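PDB 4PF1: peptidase S15/CocE/NonD, which probably works as a serine aminopeptidase of the alpha/beta hydrolase fold, cutting residues from the N-terminal end of peptides. Local coordinates for residues A[434-438]-A[577-583]; A[294-299]-A[453-458]; A[196-202]-A[255-259]. All coordinates share one frame; numbering follows the deposited sequence.

Contact 2 lies nearest the chemistry: its 294-299 loop carries Asp-295, which with Ser-161 and His-328 probably forms the catalytic triad, and its 453-458 segment brings the C-terminal region up to that loop. Contact 1 has its centre about 16 Å from that of contact 2 and touches it through Trp-456, whose CZ3 lies 3.5 Å from Tyr-438 O; Trp-456 also meets the rings of Tyr-438 and Trp-580 edge-to-face. Contact 3 belongs to the helical insertion of the catalytic region. Its centre is about 17 Å and 18 Å from the centres of contacts 1 and 2, with nearest atoms about 4 Å away in both cases, but it touches neither.

Contact 1 (A[434-438]-A[577-583]); sequences KPVPY and QSSWFPL
Tyr-438 and Leu-583 meet ring to aliphatic chain: Leu-583 CB sits almost exactly over the centre of one tyrosine face, 3.9 Å from the ring centroid, a clean CH-pi contact. The tyrosine CG is wedged between its own backbone N and carbonyl carbon (chi1 84°), which brings the ring against Pro-582 and Leu-583; Pro-582 CD comes to 3.7 Å from Tyr-438 CD1, and Tyr-438 CB packs on Trp-580 CD1. At the ring's edge lies Phe-581 O, which accepts from Tyr-438 N at 2.9 Å, the donor N tilted from the carbonyl plane. Val-436 is gripped at both backbone ends. Its N gives a hydrogen bond of 2.8 Å to Ser-579 OG, and its O accepts one of 3.0 Å from Phe-581 N, in nearly a straight line with the carbonyl. Its CG1 branch lies 3.6 Å from Gln-577 NE2, an amide that Ser-579 O and a water shared with Pro-437 O hold in place. Phe-581 completes the interface, with Pro-435 CG over one ring face; a single beta bridge, Pro-437 to Phe-581, ties the two loops. The contact belongs to the C-terminal non-catalytic domain yet faces the catalytic region: Phe-581 packs on Tyr-235 and Leu-236 of helix 231-238, Tyr-438 on Glu-205 of helix 204-215, while Trp-580 lies on Val-504 of strand 502-510.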
loop_
_atom_site.group_PDB
_atom_site.type_symbol
_atom_site.label_atom_id
_atom_site.label_comp_id
_atom_site.label_asym_id
_atom_site.label_seq_id
_atom_site.Cartn_x
_atom_site.Cartn_y
_atom_site.Cartn_z
ATOM N N LYS A 434 7.361 -19.160 -28.692
ATOM C CA LYS A 434 6.511 -18.762 -27.564
ATOM C C LYS A 434 6.994 -19.463 -26.268
ATOM O O LYS A 434 6.315 -20.367 -25.770
ATOM C CB LYS A 434 5.035 -19.081 -27.856
ATOM C CG LYS A 434 4.359 -18.064 -28.760
ATOM C CD LYS A 434 2.950 -18.496 -29.103
ATOM C CE LYS A 434 2.172 -17.394 -29.761
ATOM N NZ LYS A 434 0.954 -17.911 -30.429
ATOM N N PRO A 435 8.193 -19.114 -25.725
ATOM C CA PRO A 435 8.655 -19.804 -24.509
ATOM C C PRO A 435 7.780 -19.493 -23.301
ATOM O O PRO A 435 7.215 -18.399 -23.202
ATOM C CB PRO A 435 10.081 -19.282 -24.321
ATOM C CG PRO A 435 10.104 -17.971 -25.014
ATOM C CD PRO A 435 9.157 -18.080 -26.163
ATOM N N VAL A 436 7.651 -20.465 -22.399
ATOM C CA VAL A 436 6.856 -20.323 -21.177
ATOM C C VAL A 436 7.557 -19.306 -20.237
ATOM O O VAL A 436 8.732 -19.493 -19.905
ATOM C CB VAL A 436 6.624 -21.697 -20.473
ATOM C CG1 VAL A 436 5.702 -21.546 -19.267
ATOM C CG2 VAL A 436 6.066 -22.736 -21.446
ATOM N N PRO A 437 6.875 -18.210 -19.827
ATOM C CA PRO A 437 7.525 -17.262 -18.910
ATOM C C PRO A 437 7.675 -17.871 -17.508
ATOM O O PRO A 437 6.713 -18.442 -16.986
ATOM C CB PRO A 437 6.597 -16.050 -18.937
ATOM C CG PRO A 437 5.261 -16.598 -19.289
ATOM C CD PRO A 437 5.482 -17.813 -20.131
ATOM N N TYR A 438 8.904 -17.807 -16.922
ATOM C CA TYR A 438 9.195 -18.393 -15.599
ATOM C C TYR A 438 8.370 -17.712 -14.505
ATOM O O TYR A 438 8.108 -18.310 -13.462
ATOM C CB TYR A 438 10.706 -18.353 -15.278
ATOM C CG TYR A 438 11.238 -17.060 -14.696
ATOM C CD1 TYR A 438 11.334 -15.909 -15.475
ATOM C CD2 TYR A 438 11.786 -17.024 -13.415
ATOM C CE1 TYR A 438 11.870 -14.728 -14.960
ATOM C CE2 TYR A 438 12.345 -15.854 -12.897
ATOM C CZ TYR A 438 12.381 -14.706 -13.671
ATOM O OH TYR A 438 12.936 -13.556 -13.162
ATOM N N GLN A 577 7.170 -28.787 -18.151
ATOM C CA GLN A 577 7.235 -27.876 -19.294
ATOM C C GLN A 577 8.628 -27.950 -19.952
ATOM O O GLN A 577 9.505 -28.645 -19.429
ATOM C CB GLN A 577 6.869 -26.437 -18.880
ATOM C CG GLN A 577 7.686 -25.878 -17.722
ATOM C CD GLN A 577 7.116 -24.584 -17.211
ATOM O OE1 GLN A 577 5.976 -24.521 -16.750
ATOM N NE2 GLN A 577 7.906 -23.521 -17.259
ATOM N N SER A 578 8.821 -27.271 -21.105
ATOM C CA SER A 578 10.078 -27.358 -21.859
ATOM C C SER A 578 10.843 -26.020 -21.990
ATOM O O SER A 578 11.826 -25.944 -22.738
ATOM C CB SER A 578 9.822 -27.944 -23.242
ATOM O OG SER A 578 9.571 -29.336 -23.171
ATOM N N SER A 579 10.418 -24.989 -21.243
ATOM C CA SER A 579 11.070 -23.677 -21.217
ATOM C C SER A 579 10.761 -22.954 -19.905
ATOM O O SER A 579 9.733 -23.217 -19.280
ATOM C CB SER A 579 10.654 -22.826 -22.416
ATOM O OG SER A 579 9.248 -22.726 -22.550
ATOM N N TRP A 580 11.685 -22.081 -19.475
ATOM C CA TRP A 580 11.642 -21.299 -18.231
ATOM C C TRP A 580 12.352 -19.975 -18.523
ATOM O O TRP A 580 13.477 -19.749 -18.081
ATOM C CB TRP A 580 12.359 -22.097 -17.121
ATOM C CG TRP A 580 11.584 -22.336 -15.859
ATOM C CD1 TRP A 580 10.318 -21.914 -15.566
ATOM C CD2 TRP A 580 12.053 -23.037 -14.700
ATOM N NE1 TRP A 580 9.966 -22.319 -14.297
ATOM C CE2 TRP A 580 11.017 -23.003 -13.739
ATOM C CE3 TRP A 580 13.251 -23.701 -14.381
ATOM C CZ2 TRP A 580 11.140 -23.613 -12.485
ATOM C CZ3 TRP A 580 13.373 -24.302 -13.136
ATOM C CH2 TRP A 580 12.330 -24.248 -12.202
ATOM N N PHE A 581 11.697 -19.128 -19.324
ATOM C CA PHE A 581 12.241 -17.921 -19.947
ATOM C C PHE A 581 11.795 -16.599 -19.261
ATOM O O PHE A 581 10.673 -16.535 -18.766
ATOM C CB PHE A 581 11.780 -17.931 -21.420
ATOM C CG PHE A 581 12.574 -17.081 -22.371
ATOM C CD1 PHE A 581 13.813 -17.503 -22.837
ATOM C CD2 PHE A 581 12.085 -15.855 -22.806
ATOM C CE1 PHE A 581 14.563 -16.704 -23.704
ATOM C CE2 PHE A 581 12.833 -15.057 -23.676
ATOM C CZ PHE A 581 14.065 -15.491 -24.124
ATOM N N PRO A 582 12.628 -15.515 -19.228
ATOM C CA PRO A 582 13.972 -15.355 -19.820
ATOM C C PRO A 582 15.135 -15.765 -18.913
ATOM O O PRO A 582 16.284 -15.660 -19.345
ATOM C CB PRO A 582 14.022 -13.856 -20.125
ATOM C CG PRO A 582 13.234 -13.237 -19.006
ATOM C CD PRO A 582 12.162 -14.246 -18.627
ATOM N N LEU A 583 14.852 -16.214 -17.664
ATOM C CA LEU A 583 15.884 -16.650 -16.710
ATOM C C LEU A 583 16.816 -17.662 -17.377
ATOM O O LEU A 583 18.027 -17.466 -17.373
ATOM C CB LEU A 583 15.244 -17.239 -15.430
ATOM C CG LEU A 583 16.198 -17.776 -14.328
ATOM C CD1 LEU A 583 17.289 -16.748 -13.951
ATOM C CD2 LEU A 583 15.422 -18.180 -13.096
HETATM O O HOH W 1 6.888 -20.953 -15.880
HETATM O O HOH W 2 7.477 -20.962 -13.220
#

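Contact 2 (A[294-299]-A[453-458]); sequences FDQEDI and WGEWLV
Gln-296 rides over the indole of Trp-453, its CG above the five-membered ring at 3.6 Å from the centroid. The chain bends there (chi2 -78°), and the amide stands nearly upright on the ring, the two planes 79° apart. That turn lays NE2 against Gly-454 CA at 3.4 Å and leaves OE1 to accept a hydrogen bond from His-328 N. Glu-297 takes the same indole from its rim instead: Trp-453 NE1 donates to OE1 at 2.9 Å (162°), the oxygen lying near the ring plane and offering its anti lone pair. So the tryptophan is held from a face and from its N-H at once. Further along, Leu-457 rests CD1 against Asp-295 O at 3.4 Å and meets Ile-299 CD1 tip to tip, while Val-458 CG1 sits over the Phe-294 ring, 3.8 Å from its centroid. Two waters bridge the segments: one receives from Leu-457 N and donates to Phe-294 O and Gly-454 O, the other links Trp-456 NE1 to Gln-296 O. Asp-295 turns its OD1 back into the loop, where it accepts from Glu-297 N (3.0 Å), an Asx turn, and from Asp-298 N (2.7 Å), completing an Asx motif, while OD2 goes to His-328 ND1. The C-terminal domain thus meets the loop of the probable catalytic acid through both apolar and polar contacts, and Gln-296 probably helps to position the backbone of the presumed catalytic histidine from the second shell.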
loop_
_atom_site.group_PDB
_atom_site.type_symbol
_atom_site.label_atom_id
_atom_site.label_comp_id
_atom_site.label_asym_id
_atom_site.label_seq_id
_atom_site.Cartn_x
_atom_site.Cartn_y
_atom_site.Cartn_z
ATOM N N PHE A 294 14.140 -22.083 -0.177
ATOM C CA PHE A 294 13.639 -21.332 -1.328
ATOM C C PHE A 294 14.698 -20.369 -1.898
ATOM O O PHE A 294 14.351 -19.340 -2.485
ATOM C CB PHE A 294 12.346 -20.580 -0.940
ATOM C CG PHE A 294 11.322 -21.443 -0.234
ATOM C CD1 PHE A 294 10.696 -22.495 -0.897
ATOM C CD2 PHE A 294 11.005 -21.223 1.103
ATOM C CE1 PHE A 294 9.764 -23.304 -0.237
ATOM C CE2 PHE A 294 10.061 -22.022 1.757
ATOM C CZ PHE A 294 9.450 -23.060 1.084
ATOM N N ASP A 295 15.981 -20.742 -1.773
ATOM C CA ASP A 295 17.109 -19.974 -2.289
ATOM C C ASP A 295 17.057 -19.917 -3.827
ATOM O O ASP A 295 17.328 -20.915 -4.492
ATOM C CB ASP A 295 18.435 -20.589 -1.809
ATOM C CG ASP A 295 19.620 -19.656 -1.918
ATOM O OD1 ASP A 295 19.834 -19.089 -3.009
ATOM O OD2 ASP A 295 20.319 -19.477 -0.914
ATOM N N GLN A 296 16.713 -18.735 -4.382
ATOM C CA GLN A 296 16.558 -18.516 -5.824
ATOM C C GLN A 296 17.911 -18.332 -6.560
ATOM O O GLN A 296 17.917 -18.100 -7.776
ATOM C CB GLN A 296 15.623 -17.308 -6.077
ATOM C CG GLN A 296 16.258 -15.914 -5.845
ATOM C CD GLN A 296 16.379 -15.465 -4.398
ATOM O OE1 GLN A 296 16.119 -16.212 -3.449
ATOM N NE2 GLN A 296 16.817 -14.224 -4.202
ATOM N N GLU A 297 19.048 -18.460 -5.843
ATOM C CA GLU A 297 20.355 -18.268 -6.467
ATOM C C GLU A 297 21.304 -19.451 -6.255
ATOM O O GLU A 297 21.960 -19.867 -7.212
ATOM C CB GLU A 297 21.002 -16.966 -5.978
ATOM C CG GLU A 297 20.324 -15.720 -6.537
ATOM C CD GLU A 297 21.032 -14.394 -6.336
ATOM O OE1 GLU A 297 20.421 -13.349 -6.659
ATOM O OE2 GLU A 297 22.198 -14.394 -5.884
ATOM N N ASP A 298 21.397 -19.983 -5.020
ATOM C CA ASP A 298 22.310 -21.096 -4.704
ATOM C C ASP A 298 21.592 -22.184 -3.888
ATOM O O ASP A 298 21.927 -22.417 -2.723
ATOM C CB ASP A 298 23.555 -20.576 -3.954
ATOM C CG ASP A 298 24.374 -19.587 -4.756
ATOM O OD1 ASP A 298 25.170 -20.028 -5.599
ATOM O OD2 ASP A 298 24.214 -18.375 -4.535
ATOM N N ILE A 299 20.608 -22.859 -4.519
ATOM C CA ILE A 299 19.780 -23.899 -3.886
ATOM C C ILE A 299 20.475 -25.293 -3.865
ATOM O O ILE A 299 20.011 -26.199 -3.164
ATOM C CB ILE A 299 18.391 -23.961 -4.598
ATOM C CG1 ILE A 299 17.285 -24.474 -3.652
ATOM C CG2 ILE A 299 18.442 -24.732 -5.933
ATOM C CD1 ILE A 299 15.927 -23.882 -3.899
ATOM N N TRP A 453 12.218 -10.915 -7.102
ATOM C CA TRP A 453 13.085 -12.056 -7.475
ATOM C C TRP A 453 13.328 -13.009 -6.288
ATOM O O TRP A 453 13.440 -14.226 -6.484
ATOM C CB TRP A 453 14.424 -11.512 -8.037
ATOM C CG TRP A 453 15.612 -12.436 -7.993
ATOM C CD1 TRP A 453 16.690 -12.336 -7.163
ATOM C CD2 TRP A 453 15.935 -13.465 -8.942
ATOM N NE1 TRP A 453 17.645 -13.265 -7.507
ATOM C CE2 TRP A 453 17.197 -13.988 -8.581
ATOM C CE3 TRP A 453 15.255 -14.034 -10.037
ATOM C CZ2 TRP A 453 17.786 -15.062 -9.262
ATOM C CZ3 TRP A 453 15.839 -15.098 -10.706
ATOM C CH2 TRP A 453 17.092 -15.597 -10.323
ATOM N N GLY A 454 13.385 -12.444 -5.081
ATOM C CA GLY A 454 13.591 -13.196 -3.850
ATOM C C GLY A 454 12.408 -14.046 -3.438
ATOM O O GLY A 454 12.566 -14.972 -2.644
ATOM N N GLU A 455 11.209 -13.754 -3.988
ATOM C CA GLU A 455 9.976 -14.474 -3.651
ATOM C C GLU A 455 9.536 -15.457 -4.753
ATOM O O GLU A 455 8.583 -16.204 -4.543
ATOM C CB GLU A 455 8.817 -13.473 -3.396
ATOM C CG GLU A 455 9.173 -12.236 -2.582
ATOM C CD GLU A 455 8.053 -11.221 -2.399
ATOM O OE1 GLU A 455 8.171 -10.372 -1.487
ATOM O OE2 GLU A 455 7.061 -11.269 -3.164
ATOM N N TRP A 456 10.209 -15.446 -5.918
ATOM C CA TRP A 456 9.803 -16.189 -7.115
ATOM C C TRP A 456 9.674 -17.715 -6.939
ATOM O O TRP A 456 8.781 -18.297 -7.553
ATOM C CB TRP A 456 10.696 -15.824 -8.319
ATOM C CG TRP A 456 11.699 -16.840 -8.793
ATOM C CD1 TRP A 456 13.051 -16.787 -8.617
ATOM C CD2 TRP A 456 11.461 -17.890 -9.744
ATOM N NE1 TRP A 456 13.663 -17.788 -9.338
ATOM C CE2 TRP A 456 12.708 -18.492 -10.024
ATOM C CE3 TRP A 456 10.305 -18.415 -10.350
ATOM C CZ2 TRP A 456 12.830 -19.605 -10.865
ATOM C CZ3 TRP A 456 10.428 -19.516 -11.183
ATOM C CH2 TRP A 456 11.678 -20.093 -11.441
ATOM N N LEU A 457 10.490 -18.354 -6.082
ATOM C CA LEU A 457 10.406 -19.810 -5.925
ATOM C C LEU A 457 9.130 -20.288 -5.188
ATOM O O LEU A 457 8.863 -21.493 -5.180
ATOM C CB LEU A 457 11.667 -20.393 -5.268
ATOM C CG LEU A 457 12.906 -20.480 -6.183
ATOM C CD1 LEU A 457 14.044 -21.157 -5.472
ATOM C CD2 LEU A 457 12.599 -21.225 -7.488
ATOM N N VAL A 458 8.322 -19.358 -4.627
ATOM C CA VAL A 458 7.046 -19.717 -3.990
ATOM C C VAL A 458 5.862 -19.131 -4.809
ATOM O O VAL A 458 4.727 -19.117 -4.330
ATOM C CB VAL A 458 6.957 -19.362 -2.470
ATOM C CG1 VAL A 458 8.006 -20.122 -1.668
ATOM C CG2 VAL A 458 7.058 -17.858 -2.221
HETATM O O HOH W 3 12.443 -17.426 -3.737
HETATM O O HOH W 4 16.087 -19.324 -9.366
#

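Contact 3 (A[196-202]-A[255-259]); sequences WFHMGAF and FWKKL
Leu-259 N donates to Phe-255 O at 2.9 Å, the ordinary turn-to-turn bond of helix 254-261, which places both side chains on the helix side facing a tight beta hairpin. That hairpin, strands 197-198 and 201-202, is closed by a type I' turn from His-198 to Ala-201, with Gly-200 in it; the whole sits in the helical insertion of the catalytic region. Trp-196, just before the first strand, receives the edge of Phe-255 on its indole face in a T-shaped stack: the five-membered ring and the phenyl centroids are 4.6 Å apart, planes at 66°. Phe-255 reaches out because its CG lies opposite the backbone N (chi1 -167°). Leu-259 CD2 touches Trp-196 CB and, on the hairpin, Phe-197 CE1 and Phe-202 CE1, while Phe-202 CZ approaches the rim of the Trp-256 ring. With an alanine in place of Trp-196 the indole face would be gone, probably leaving the Phe-255 edge without its stacking partner and a gap beside it. Ser-207 of helix 204-215 also packs on Trp-196, Phe-202 and Leu-259. At the core of the stack, Phe-255 CZ comes to 3.4 Å from Trp-196 NE1.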
loop_
_atom_site.group_PDB
_atom_site.type_symbol
_atom_site.label_atom_id
_atom_site.label_comp_id
_atom_site.label_asym_id
_atom_site.label_seq_id
_atom_site.Cartn_x
_atom_site.Cartn_y
_atom_site.Cartn_z
ATOM N N TRP A 196 25.159 -19.935 -12.450
ATOM C CA TRP A 196 25.310 -19.799 -13.906
ATOM C C TRP A 196 24.471 -20.798 -14.713
ATOM O O TRP A 196 23.882 -20.405 -15.718
ATOM C CB TRP A 196 26.797 -19.871 -14.314
ATOM C CG TRP A 196 27.741 -19.261 -13.306
ATOM C CD1 TRP A 196 28.767 -19.888 -12.663
ATOM C CD2 TRP A 196 27.685 -17.926 -12.772
ATOM N NE1 TRP A 196 29.357 -19.031 -11.762
ATOM C CE2 TRP A 196 28.709 -17.821 -11.805
ATOM C CE3 TRP A 196 26.858 -16.812 -13.007
ATOM C CZ2 TRP A 196 28.970 -16.628 -11.121
ATOM C CZ3 TRP A 196 27.086 -15.647 -12.290
ATOM C CH2 TRP A 196 28.130 -15.563 -11.359
ATOM N N PHE A 197 24.433 -22.074 -14.297
ATOM C CA PHE A 197 23.645 -23.118 -14.965
ATOM C C PHE A 197 22.957 -24.025 -13.943
ATOM O O PHE A 197 23.458 -24.190 -12.830
ATOM C CB PHE A 197 24.529 -24.012 -15.879
ATOM C CG PHE A 197 25.385 -23.362 -16.943
ATOM C CD1 PHE A 197 26.610 -22.786 -16.616
ATOM C CD2 PHE A 197 25.062 -23.487 -18.288
ATOM C CE1 PHE A 197 27.434 -22.243 -17.605
ATOM C CE2 PHE A 197 25.886 -22.940 -19.280
ATOM C CZ PHE A 197 27.067 -22.325 -18.932
ATOM N N HIS A 198 21.842 -24.662 -14.355
ATOM C CA HIS A 198 21.153 -25.704 -13.597
ATOM C C HIS A 198 21.087 -26.932 -14.481
ATOM O O HIS A 198 20.325 -26.952 -15.452
ATOM C CB HIS A 198 19.753 -25.261 -13.132
ATOM C CG HIS A 198 19.758 -24.413 -11.898
ATOM N ND1 HIS A 198 18.733 -24.482 -10.979
ATOM C CD2 HIS A 198 20.643 -23.473 -11.493
ATOM C CE1 HIS A 198 19.023 -23.588 -10.049
ATOM N NE2 HIS A 198 20.159 -22.952 -10.320
ATOM N N MET A 199 21.976 -27.910 -14.215
ATOM C CA MET A 199 22.116 -29.158 -14.984
ATOM C C MET A 199 22.244 -28.877 -16.516
ATOM O O MET A 199 21.616 -29.553 -17.337
ATOM C CB MET A 199 20.965 -30.140 -14.667
ATOM C CG MET A 199 21.104 -30.798 -13.300
ATOM S SD MET A 199 19.664 -31.779 -12.797
ATOM C CE MET A 199 18.593 -30.485 -12.133
ATOM N N GLY A 200 23.053 -27.870 -16.859
ATOM C CA GLY A 200 23.327 -27.498 -18.245
ATOM C C GLY A 200 22.534 -26.339 -18.822
ATOM O O GLY A 200 22.943 -25.762 -19.834
ATOM N N ALA A 201 21.378 -26.014 -18.218
ATOM C CA ALA A 201 20.529 -24.918 -18.688
ATOM C C ALA A 201 21.093 -23.580 -18.205
ATOM O O ALA A 201 21.184 -23.349 -17.002
ATOM C CB ALA A 201 19.104 -25.115 -18.203
ATOM N N PHE A 202 21.517 -22.722 -19.152
ATOM C CA PHE A 202 22.171 -21.441 -18.870
ATOM C C PHE A 202 21.228 -20.371 -18.301
ATOM O O PHE A 202 20.212 -20.043 -18.919
ATOM C CB PHE A 202 22.866 -20.902 -20.132
ATOM C CG PHE A 202 23.674 -19.635 -19.927
ATOM C CD1 PHE A 202 24.612 -19.545 -18.900
ATOM C CD2 PHE A 202 23.527 -18.551 -20.782
ATOM C CE1 PHE A 202 25.364 -18.380 -18.718
ATOM C CE2 PHE A 202 24.294 -17.394 -20.609
ATOM C CZ PHE A 202 25.201 -17.313 -19.574
ATOM N N PHE A 255 34.808 -13.518 -17.687
ATOM C CA PHE A 255 33.892 -14.585 -17.278
ATOM C C PHE A 255 32.933 -14.987 -18.401
ATOM O O PHE A 255 32.581 -16.164 -18.477
ATOM C CB PHE A 255 33.117 -14.238 -15.995
ATOM C CG PHE A 255 32.408 -15.426 -15.385
ATOM C CD1 PHE A 255 33.092 -16.614 -15.131
ATOM C CD2 PHE A 255 31.051 -15.369 -15.084
ATOM C CE1 PHE A 255 32.433 -17.715 -14.577
ATOM C CE2 PHE A 255 30.394 -16.473 -14.532
ATOM C CZ PHE A 255 31.089 -17.638 -14.285
ATOM N N TRP A 256 32.543 -14.042 -19.296
ATOM C CA TRP A 256 31.696 -14.383 -20.448
ATOM C C TRP A 256 32.466 -15.297 -21.411
ATOM O O TRP A 256 31.898 -16.267 -21.922
ATOM C CB TRP A 256 31.175 -13.130 -21.185
ATOM C CG TRP A 256 30.606 -13.425 -22.550
ATOM C CD1 TRP A 256 31.081 -12.979 -23.748
ATOM C CD2 TRP A 256 29.535 -14.335 -22.858
ATOM N NE1 TRP A 256 30.342 -13.510 -24.780
ATOM C CE2 TRP A 256 29.397 -14.360 -24.263
ATOM C CE3 TRP A 256 28.677 -15.134 -22.080
ATOM C CZ2 TRP A 256 28.412 -15.120 -24.906
ATOM C CZ3 TRP A 256 27.701 -15.886 -22.716
ATOM C CH2 TRP A 256 27.578 -15.879 -24.113
ATOM N N LYS A 257 33.768 -15.003 -21.625
ATOM C CA LYS A 257 34.658 -15.810 -22.467
ATOM C C LYS A 257 34.734 -17.238 -21.919
ATOM O O LYS A 257 34.681 -18.186 -22.693
ATOM C CB LYS A 257 36.062 -15.183 -22.546
ATOM C CG LYS A 257 36.091 -13.819 -23.235
ATOM C CD LYS A 257 37.485 -13.186 -23.198
ATOM C CE LYS A 257 38.302 -13.481 -24.436
ATOM N NZ LYS A 257 37.809 -12.734 -25.623
ATOM N N LYS A 258 34.768 -17.382 -20.576
ATOM C CA LYS A 258 34.776 -18.679 -19.889
ATOM C C LYS A 258 33.429 -19.408 -20.060
ATOM O O LYS A 258 33.419 -20.607 -20.338
ATOM C CB LYS A 258 35.093 -18.500 -18.395
ATOM C CG LYS A 258 36.529 -18.060 -18.113
ATOM C CD LYS A 258 36.689 -17.597 -16.673
ATOM C CE LYS A 258 38.087 -17.110 -16.383
ATOM N NZ LYS A 258 38.178 -16.474 -15.042
ATOM N N LEU A 259 32.294 -18.678 -19.900
ATOM C CA LEU A 259 30.941 -19.243 -20.039
ATOM C C LEU A 259 30.690 -19.750 -21.467
ATOM O O LEU A 259 30.171 -20.857 -21.640
ATOM C CB LEU A 259 29.859 -18.206 -19.653
ATOM C CG LEU A 259 29.731 -17.844 -18.167
ATOM C CD1 LEU A 259 28.945 -16.550 -17.990
ATOM C CD2 LEU A 259 29.073 -18.967 -17.370
#